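Local coordinates for ATP phosphoribosyltransferase regulatory subunit (Lactococcus lactis, PDB 1Z7M), which is required for the first step of histidine biosynthesis and may let histidine exert feedback control on ATP phosphoribosyltransferase, at residues L170-K183 with D287-I301. Numbering follows the deposited sequence.
Sequences LGLNKTVFEIGSAK and DLMFKAYSSAANQPI. With PO4 (phosphate ion), chain J.
Glu-178 and Lys-291 form a hydrogen-bonded pair where strands 175-181 and 288-294 run antiparallel, within the central mixed sheet of a class-II aminoacyl-tRNA synthetase fold. Val-176 with Tyr-293 and Gly-180 with Met-289 are further such pairs. The bond from Glu-178 N to Lys-291 O is almost straight, 178° at the hydrogen.

The face carrying Phe-177, Ile-179, Phe-290 and Ala-292 is buried and tightly packed, and helix 152-169 covers Phe-177. The rings of Phe-177 and Phe-290 are tilted 22° and strongly offset, touching mainly through Phe-177 CZ and Phe-290 CD1. Leu-172 CD1 and Ile-301 CD1 meet tip to tip at 3.6 Å.

The other face is looser, with Val-176 and Lys-291 partly exposed. Lys-291 NZ and Tyr-293 OH both donate to O2 of a phosphate ion, probably from the crystallisation liquor. The ion also bonds the chain of another protein, where Glu-178 OE2 finds a basic salt-bridge partner.

Ser-181 N-caps helix 182-191, its OG bonding Phe-184 N. That hydroxyl also donates to Asp-287. With Asp-287 replaced by alanine, it is likely to lose this carboxylate acceptor but keep the cap. CG of Asp-287 is anti to the backbone N (chi1 -169°), which carries the carboxylate to Ser-181, and Ser-181 OG meets Asp-287 OD1 from above the carboxylate plane, at 3.0 Å.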
ATOM      1  N   LEU B 170     -21.237 -33.419  -8.152  1.00 66.57           N
ATOM      2  CA  LEU B 170     -19.808 -33.540  -7.909  1.00 67.14           C
ATOM      3  C   LEU B 170     -19.582 -35.042  -8.010  1.00 67.73           C
ATOM      4  O   LEU B 170     -20.275 -35.810  -7.366  1.00 68.19           O
ATOM      5  CB  LEU B 170     -19.484 -33.063  -6.495  1.00 66.95           C
ATOM      6  CG  LEU B 170     -20.263 -31.846  -5.980  1.00 66.43           C
ATOM      7  CD1 LEU B 170     -19.885 -31.595  -4.544  1.00 64.78           C
ATOM      8  CD2 LEU B 170     -19.985 -30.621  -6.844  1.00 65.52           C
ATOM      9  N   GLY B 171     -18.630 -35.483  -8.808  1.00 68.07           N
ATOM     10  CA  GLY B 171     -18.444 -36.918  -8.930  1.00 69.07           C
ATOM     11  C   GLY B 171     -17.826 -37.608  -7.733  1.00 69.56           C
ATOM     12  O   GLY B 171     -16.968 -38.476  -7.899  1.00 70.34           O
ATOM     13  N   LEU B 172     -18.258 -37.251  -6.529  1.00 69.58           N
ATOM     14  CA  LEU B 172     -17.708 -37.850  -5.315  1.00 69.30           C
ATOM     15  C   LEU B 172     -18.497 -39.075  -4.865  1.00 69.20           C
ATOM     16  O   LEU B 172     -19.702 -38.987  -4.655  1.00 69.16           O
ATOM     17  CB  LEU B 172     -17.696 -36.805  -4.210  1.00 69.33           C
ATOM     18  CG  LEU B 172     -16.858 -35.570  -4.509  1.00 69.01           C
ATOM     19  CD1 LEU B 172     -17.121 -34.533  -3.448  1.00 69.69           C
ATOM     20  CD2 LEU B 172     -15.395 -35.938  -4.530  1.00 68.53           C
ATOM     21  N   ASN B 173     -17.808 -40.205  -4.693  1.00 69.54           N
ATOM     22  CA  ASN B 173     -18.448 -41.463  -4.291  1.00 69.46           C
ATOM     23  C   ASN B 173     -18.962 -41.536  -2.857  1.00 69.29           C
ATOM     24  O   ASN B 173     -20.150 -41.744  -2.644  1.00 69.79           O
ATOM     25  CB  ASN B 173     -17.510 -42.648  -4.518  1.00 69.73           C
ATOM     26  CG  ASN B 173     -16.843 -42.613  -5.872  1.00 70.30           C
ATOM     27  OD1 ASN B 173     -17.463 -42.252  -6.882  1.00 70.61           O
ATOM     28  ND2 ASN B 173     -15.567 -43.009  -5.910  1.00 70.76           N
ATOM     29  N   LYS B 174     -18.083 -41.380  -1.872  1.00 68.83           N
ATOM     30  CA  LYS B 174     -18.504 -41.453  -0.471  1.00 68.45           C
ATOM     31  C   LYS B 174     -18.586 -40.101   0.264  1.00 67.83           C
ATOM     32  O   LYS B 174     -17.579 -39.573   0.751  1.00 67.28           O
ATOM     33  CB  LYS B 174     -17.576 -42.402   0.283  1.00 68.81           C
ATOM     34  CG  LYS B 174     -17.978 -42.634   1.726  1.00 70.12           C
ATOM     35  CD  LYS B 174     -17.142 -43.733   2.345  1.00 71.26           C
ATOM     36  CE  LYS B 174     -17.320 -45.032   1.566  1.00 72.91           C
ATOM     37  NZ  LYS B 174     -16.454 -46.131   2.079  1.00 73.05           N
ATOM     38  N   THR B 175     -19.798 -39.556   0.356  1.00 67.36           N
ATOM     39  CA  THR B 175     -20.008 -38.269   1.021  1.00 66.79           C
ATOM     40  C   THR B 175     -21.163 -38.236   2.010  1.00 66.23           C
ATOM     41  O   THR B 175     -22.273 -38.677   1.711  1.00 66.22           O
ATOM     42  CB  THR B 175     -20.291 -37.117   0.012  1.00 66.82           C
ATOM     43  OG1 THR B 175     -21.557 -37.329  -0.633  1.00 66.53           O
ATOM     44  CG2 THR B 175     -19.196 -37.030  -1.033  1.00 67.28           C
ATOM     45  N   VAL B 176     -20.906 -37.675   3.183  1.00 65.53           N
ATOM     46  CA  VAL B 176     -21.936 -37.549   4.193  1.00 64.98           C
ATOM     47  C   VAL B 176     -22.368 -36.094   4.352  1.00 64.27           C
ATOM     48  O   VAL B 176     -21.562 -35.165   4.261  1.00 63.76           O
ATOM     49  CB  VAL B 176     -21.458 -38.085   5.553  1.00 64.88           C
ATOM     50  CG1 VAL B 176     -20.906 -39.482   5.371  1.00 64.93           C
ATOM     51  CG2 VAL B 176     -20.418 -37.163   6.153  1.00 64.70           C
ATOM     52  N   PHE B 177     -23.658 -35.916   4.586  1.00 63.91           N
ATOM     53  CA  PHE B 177     -24.239 -34.603   4.767  1.00 63.34           C
ATOM     54  C   PHE B 177     -24.689 -34.509   6.234  1.00 63.41           C
ATOM     55  O   PHE B 177     -25.319 -35.436   6.745  1.00 63.80           O
ATOM     56  CB  PHE B 177     -25.420 -34.467   3.825  1.00 62.54           C
ATOM     57  CG  PHE B 177     -25.957 -33.100   3.748  1.00 61.98           C
ATOM     58  CD1 PHE B 177     -25.460 -32.202   2.820  1.00 62.27           C
ATOM     59  CD2 PHE B 177     -26.973 -32.699   4.602  1.00 61.94           C
ATOM     60  CE1 PHE B 177     -25.971 -30.914   2.737  1.00 63.03           C
ATOM     61  CE2 PHE B 177     -27.497 -31.415   4.535  1.00 62.32           C
ATOM     62  CZ  PHE B 177     -26.996 -30.517   3.598  1.00 62.82           C
ATOM     63  N   GLU B 178     -24.355 -33.408   6.908  1.00 63.25           N
ATOM     64  CA  GLU B 178     -24.702 -33.214   8.327  1.00 62.57           C
ATOM     65  C   GLU B 178     -25.478 -31.940   8.606  1.00 62.29           C
ATOM     66  O   GLU B 178     -25.072 -30.862   8.184  1.00 62.71           O
ATOM     67  CB  GLU B 178     -23.443 -33.163   9.195  1.00 62.03           C
ATOM     68  CG  GLU B 178     -22.652 -34.454   9.288  1.00 62.93           C
ATOM     69  CD  GLU B 178     -21.306 -34.257   9.986  1.00 63.85           C
ATOM     70  OE1 GLU B 178     -20.570 -35.254  10.158  1.00 64.76           O
ATOM     71  OE2 GLU B 178     -20.977 -33.105  10.356  1.00 64.68           O
ATOM     72  N   ILE B 179     -26.581 -32.055   9.336  1.00 61.57           N
ATOM     73  CA  ILE B 179     -27.361 -30.878   9.681  1.00 60.71           C
ATOM     74  C   ILE B 179     -27.363 -30.647  11.182  1.00 60.24           C
ATOM     75  O   ILE B 179     -27.180 -31.574  11.971  1.00 59.79           O
ATOM     76  CB  ILE B 179     -28.799 -30.993   9.203  1.00 60.88           C
ATOM     77  CG1 ILE B 179     -29.445 -32.250   9.780  1.00 61.01           C
ATOM     78  CG2 ILE B 179     -28.829 -31.021   7.703  1.00 61.21           C
ATOM     79  CD1 ILE B 179     -30.901 -32.395   9.400  1.00 61.46           C
ATOM     80  N   GLY B 180     -27.573 -29.399  11.571  1.00 59.95           N
ATOM     81  CA  GLY B 180     -27.577 -29.073  12.981  1.00 59.88           C
ATOM     82  C   GLY B 180     -28.407 -27.846  13.296  1.00 59.94           C
ATOM     83  O   GLY B 180     -29.062 -27.285  12.413  1.00 59.74           O
ATOM     84  N   SER B 181     -28.372 -27.433  14.560  1.00 59.84           N
ATOM     85  CA  SER B 181     -29.131 -26.276  15.008  1.00 59.95           C
ATOM     86  C   SER B 181     -28.375 -25.360  15.972  1.00 59.90           C
ATOM     87  O   SER B 181     -27.945 -25.789  17.040  1.00 59.75           O
ATOM     88  CB  SER B 181     -30.412 -26.751  15.672  1.00 60.33           C
ATOM     89  OG  SER B 181     -31.143 -25.653  16.181  1.00 61.73           O
ATOM     90  N   ALA B 182     -28.221 -24.096  15.584  1.00 59.95           N
ATOM     91  CA  ALA B 182     -27.532 -23.126  16.413  1.00 59.89           C
ATOM     92  C   ALA B 182     -28.370 -22.940  17.662  1.00 59.93           C
ATOM     93  O   ALA B 182     -27.852 -22.752  18.758  1.00 60.23           O
ATOM     94  CB  ALA B 182     -27.399 -21.806  15.676  1.00 59.70           C
ATOM     95  N   LYS B 183     -29.681 -23.009  17.486  1.00 59.87           N
ATOM     96  CA  LYS B 183     -30.620 -22.839  18.584  1.00 59.78           C
ATOM     97  C   LYS B 183     -30.487 -23.941  19.641  1.00 59.21           C
ATOM     98  O   LYS B 183     -30.614 -23.683  20.836  1.00 59.66           O
ATOM     99  CB  LYS B 183     -32.038 -22.806  18.023  1.00 60.80           C
ATOM    100  CG  LYS B 183     -32.994 -21.884  18.760  1.00 62.04           C
ATOM    101  CD  LYS B 183     -34.353 -21.843  18.052  1.00 63.82           C
ATOM    102  CE  LYS B 183     -35.430 -21.103  18.859  1.00 64.54           C
ATOM    103  NZ  LYS B 183     -35.725 -21.737  20.196  1.00 65.28           N
ATOM    104  N   ASP B 287     -29.975 -20.418  12.981  1.00 68.96           N
ATOM    105  CA  ASP B 287     -30.409 -21.728  13.454  1.00 67.94           C
ATOM    106  C   ASP B 287     -29.904 -22.906  12.619  1.00 67.13           C
ATOM    107  O   ASP B 287     -28.955 -23.589  13.002  1.00 66.74           O
ATOM    108  CB  ASP B 287     -31.936 -21.756  13.533  1.00 68.19           C
ATOM    109  CG  ASP B 287     -32.453 -22.975  14.264  1.00 68.91           C
ATOM    110  OD1 ASP B 287     -32.169 -24.091  13.801  1.00 69.91           O
ATOM    111  OD2 ASP B 287     -33.138 -22.828  15.298  1.00 69.73           O
ATOM    112  N   LEU B 288     -30.554 -23.164  11.489  1.00 65.88           N
ATOM    113  CA  LEU B 288     -30.126 -24.264  10.636  1.00 64.39           C
ATOM    114  C   LEU B 288     -28.717 -24.000  10.122  1.00 63.72           C
ATOM    115  O   LEU B 288     -28.386 -22.870   9.759  1.00 63.56           O
ATOM    116  CB  LEU B 288     -31.082 -24.436   9.452  1.00 63.45           C
ATOM    117  CG  LEU B 288     -30.590 -25.399   8.368  1.00 62.62           C
ATOM    118  CD1 LEU B 288     -30.405 -26.805   8.945  1.00 61.49           C
ATOM    119  CD2 LEU B 288     -31.575 -25.399   7.207  1.00 61.97           C
ATOM    120  N   MET B 289     -27.898 -25.051  10.118  1.00 62.98           N
ATOM    121  CA  MET B 289     -26.517 -24.997   9.643  1.00 62.45           C
ATOM    122  C   MET B 289     -26.139 -26.402   9.182  1.00 61.53           C
ATOM    123  O   MET B 289     -26.536 -27.374   9.814  1.00 61.79           O
ATOM    124  CB  MET B 289     -25.587 -24.530  10.762  1.00 62.77           C
ATOM    125  CG  MET B 289     -25.631 -25.371  12.022  1.00 63.04           C
ATOM    126  SD  MET B 289     -24.728 -24.621  13.402  1.00 62.40           S
ATOM    127  CE  MET B 289     -24.669 -25.909  14.516  1.00 62.67           C
ATOM    128  N   PHE B 290     -25.381 -26.523   8.094  1.00 60.12           N
ATOM    129  CA  PHE B 290     -25.041 -27.846   7.579  1.00 58.94           C
ATOM    130  C   PHE B 290     -23.691 -27.962   6.898  1.00 58.75           C
ATOM    131  O   PHE B 290     -23.227 -27.020   6.277  1.00 58.78           O
ATOM    132  CB  PHE B 290     -26.130 -28.270   6.605  1.00 58.05           C
ATOM    133  CG  PHE B 290     -26.512 -27.192   5.640  1.00 57.62           C
ATOM    134  CD1 PHE B 290     -25.909 -27.107   4.398  1.00 57.42           C
ATOM    135  CD2 PHE B 290     -27.451 -26.229   5.990  1.00 57.51           C
ATOM    136  CE1 PHE B 290     -26.235 -26.079   3.516  1.00 57.54           C
ATOM    137  CE2 PHE B 290     -27.781 -25.199   5.117  1.00 57.48           C
ATOM    138  CZ  PHE B 290     -27.170 -25.126   3.878  1.00 57.29           C
ATOM    139  N   LYS B 291     -23.067 -29.129   7.016  1.00 58.44           N
ATOM    140  CA  LYS B 291     -21.771 -29.384   6.395  1.00 58.41           C
ATOM    141  C   LYS B 291     -21.872 -30.634   5.534  1.00 58.80           C
ATOM    142  O   LYS B 291     -22.859 -31.356   5.601  1.00 59.09           O
ATOM    143  CB  LYS B 291     -20.679 -29.496   7.462  1.00 57.88           C
ATOM    144  CG  LYS B 291     -20.512 -28.248   8.313  1.00 57.39           C
ATOM    145  CD  LYS B 291     -19.264 -28.332   9.177  1.00 57.32           C
ATOM    146  CE  LYS B 291     -19.098 -27.084  10.029  1.00 57.08           C
ATOM    147  NZ  LYS B 291     -17.879 -27.151  10.881  1.00 57.03           N
ATOM    148  N   ALA B 292     -20.843 -30.892   4.737  1.00 59.11           N
ATOM    149  CA  ALA B 292     -20.816 -32.063   3.877  1.00 59.94           C
ATOM    150  C   ALA B 292     -19.367 -32.448   3.685  1.00 60.23           C
ATOM    151  O   ALA B 292     -18.548 -31.601   3.344  1.00 59.72           O
ATOM    152  CB  ALA B 292     -21.453 -31.746   2.538  1.00 61.07           C
ATOM    153  N   TYR B 293     -19.051 -33.721   3.906  1.00 60.84           N
ATOM    154  CA  TYR B 293     -17.679 -34.193   3.764  1.00 61.90           C
ATOM    155  C   TYR B 293     -17.534 -35.315   2.745  1.00 62.78           C
ATOM    156  O   TYR B 293     -18.510 -35.969   2.388  1.00 63.43           O
ATOM    157  CB  TYR B 293     -17.139 -34.684   5.108  1.00 62.08           C
ATOM    158  CG  TYR B 293     -16.957 -33.600   6.140  1.00 62.46           C
ATOM    159  CD1 TYR B 293     -18.055 -33.005   6.759  1.00 62.76           C
ATOM    160  CD2 TYR B 293     -15.683 -33.156   6.489  1.00 62.66           C
ATOM    161  CE1 TYR B 293     -17.891 -31.988   7.699  1.00 63.50           C
ATOM    162  CE2 TYR B 293     -15.503 -32.140   7.429  1.00 62.94           C
ATOM    163  CZ  TYR B 293     -16.608 -31.557   8.027  1.00 63.53           C
ATOM    164  OH  TYR B 293     -16.440 -30.522   8.925  1.00 64.15           O
ATOM    165  N   SER B 294     -16.307 -35.513   2.272  1.00 63.32           N
ATOM    166  CA  SER B 294     -15.984 -36.573   1.318  1.00 64.14           C
ATOM    167  C   SER B 294     -14.905 -37.397   1.970  1.00 64.76           C
ATOM    168  O   SER B 294     -13.973 -36.841   2.551  1.00 65.22           O
ATOM    169  CB  SER B 294     -15.430 -36.011   0.002  1.00 63.93           C
ATOM    170  OG  SER B 294     -14.630 -36.984  -0.671  1.00 62.95           O
ATOM    171  N   SER B 295     -15.016 -38.714   1.881  1.00 64.98           N
ATOM    172  CA  SER B 295     -14.005 -39.567   2.484  1.00 64.93           C
ATOM    173  C   SER B 295     -12.655 -39.260   1.867  1.00 64.38           C
ATOM    174  O   SER B 295     -11.630 -39.678   2.386  1.00 64.88           O
ATOM    175  CB  SER B 295     -14.347 -41.039   2.262  1.00 66.17           C
ATOM    176  OG  SER B 295     -14.630 -41.299   0.893  1.00 67.48           O
ATOM    177  N   ALA B 296     -12.661 -38.506   0.772  1.00 64.16           N
ATOM    178  CA  ALA B 296     -11.430 -38.165   0.063  1.00 63.89           C
ATOM    179  C   ALA B 296     -10.795 -36.808   0.397  1.00 63.76           C
ATOM    180  O   ALA B 296      -9.882 -36.359  -0.297  1.00 64.12           O
ATOM    181  CB  ALA B 296     -11.667 -38.266  -1.436  1.00 63.75           C
ATOM    182  N   ALA B 297     -11.270 -36.151   1.446  1.00 63.11           N
ATOM    183  CA  ALA B 297     -10.709 -34.869   1.846  1.00 62.36           C
ATOM    184  C   ALA B 297     -10.962 -34.650   3.328  1.00 62.07           C
ATOM    185  O   ALA B 297     -11.918 -35.182   3.893  1.00 62.18           O
ATOM    186  CB  ALA B 297     -11.319 -33.752   1.040  1.00 62.62           C
ATOM    187  N   ASN B 298     -10.115 -33.839   3.947  1.00 61.68           N
ATOM    188  CA  ASN B 298     -10.202 -33.578   5.375  1.00 60.99           C
ATOM    189  C   ASN B 298     -11.038 -32.344   5.674  1.00 59.97           C
ATOM    190  O   ASN B 298     -11.424 -32.080   6.816  1.00 60.70           O
ATOM    191  CB  ASN B 298      -8.790 -33.394   5.915  1.00 61.24           C
ATOM    192  CG  ASN B 298      -7.787 -34.290   5.215  1.00 61.48           C
ATOM    193  OD1 ASN B 298      -7.785 -35.510   5.398  1.00 61.78           O
ATOM    194  ND2 ASN B 298      -6.944 -33.692   4.388  1.00 60.53           N
ATOM    195  N   GLN B 299     -11.318 -31.587   4.633  1.00 58.40           N
ATOM    196  CA  GLN B 299     -12.098 -30.392   4.791  1.00 56.63           C
ATOM    197  C   GLN B 299     -13.495 -30.609   4.254  1.00 55.89           C
ATOM    198  O   GLN B 299     -13.735 -31.546   3.486  1.00 55.77           O
ATOM    199  CB  GLN B 299     -11.400 -29.263   4.050  1.00 57.13           C
ATOM    200  CG  GLN B 299     -10.175 -28.766   4.763  1.00 56.64           C
ATOM    201  CD  GLN B 299     -10.510 -27.544   5.605  1.00 56.49           C
ATOM    202  N   PRO B 300     -14.452 -29.769   4.683  1.00 54.64           N
ATOM    203  CA  PRO B 300     -15.814 -29.940   4.175  1.00 53.19           C
ATOM    204  C   PRO B 300     -15.900 -29.531   2.698  1.00 52.42           C
ATOM    205  O   PRO B 300     -15.251 -28.585   2.277  1.00 52.11           O
ATOM    206  CB  PRO B 300     -16.640 -29.046   5.105  1.00 52.63           C
ATOM    207  CG  PRO B 300     -15.682 -28.010   5.528  1.00 52.92           C
ATOM    208  CD  PRO B 300     -14.421 -28.784   5.778  1.00 53.21           C
ATOM    209  N   ILE B 301     -16.670 -30.263   1.905  1.00 50.98           N
ATOM    210  CA  ILE B 301     -16.800 -29.917   0.499  1.00 50.23           C
ATOM    211  C   ILE B 301     -17.879 -28.850   0.351  1.00 50.03           C
ATOM    212  O   ILE B 301     -17.886 -28.072  -0.598  1.00 50.36           O
ATOM    213  CB  ILE B 301     -17.160 -31.155  -0.368  1.00 49.73           C
ATOM    214  CG1 ILE B 301     -18.393 -31.861   0.192  1.00 48.73           C
ATOM    215  CG2 ILE B 301     -15.970 -32.093  -0.439  1.00 48.91           C
ATOM    216  CD1 ILE B 301     -18.770 -33.122  -0.544  1.00 47.65           C
TER
HETATM  217  P   PO4 J 329     -17.892 -30.561  12.138  1.00127.80           P
HETATM  218  O1  PO4 J 329     -18.924 -31.212  11.645  1.00104.12           O
HETATM  219  O2  PO4 J 329     -17.015 -29.721  11.478  1.00103.08           O
HETATM  220  O3  PO4 J 329     -18.796 -29.248  13.052  1.00104.26           O
HETATM  221  O4  PO4 J 329     -17.299 -31.108  13.439  1.00103.27           O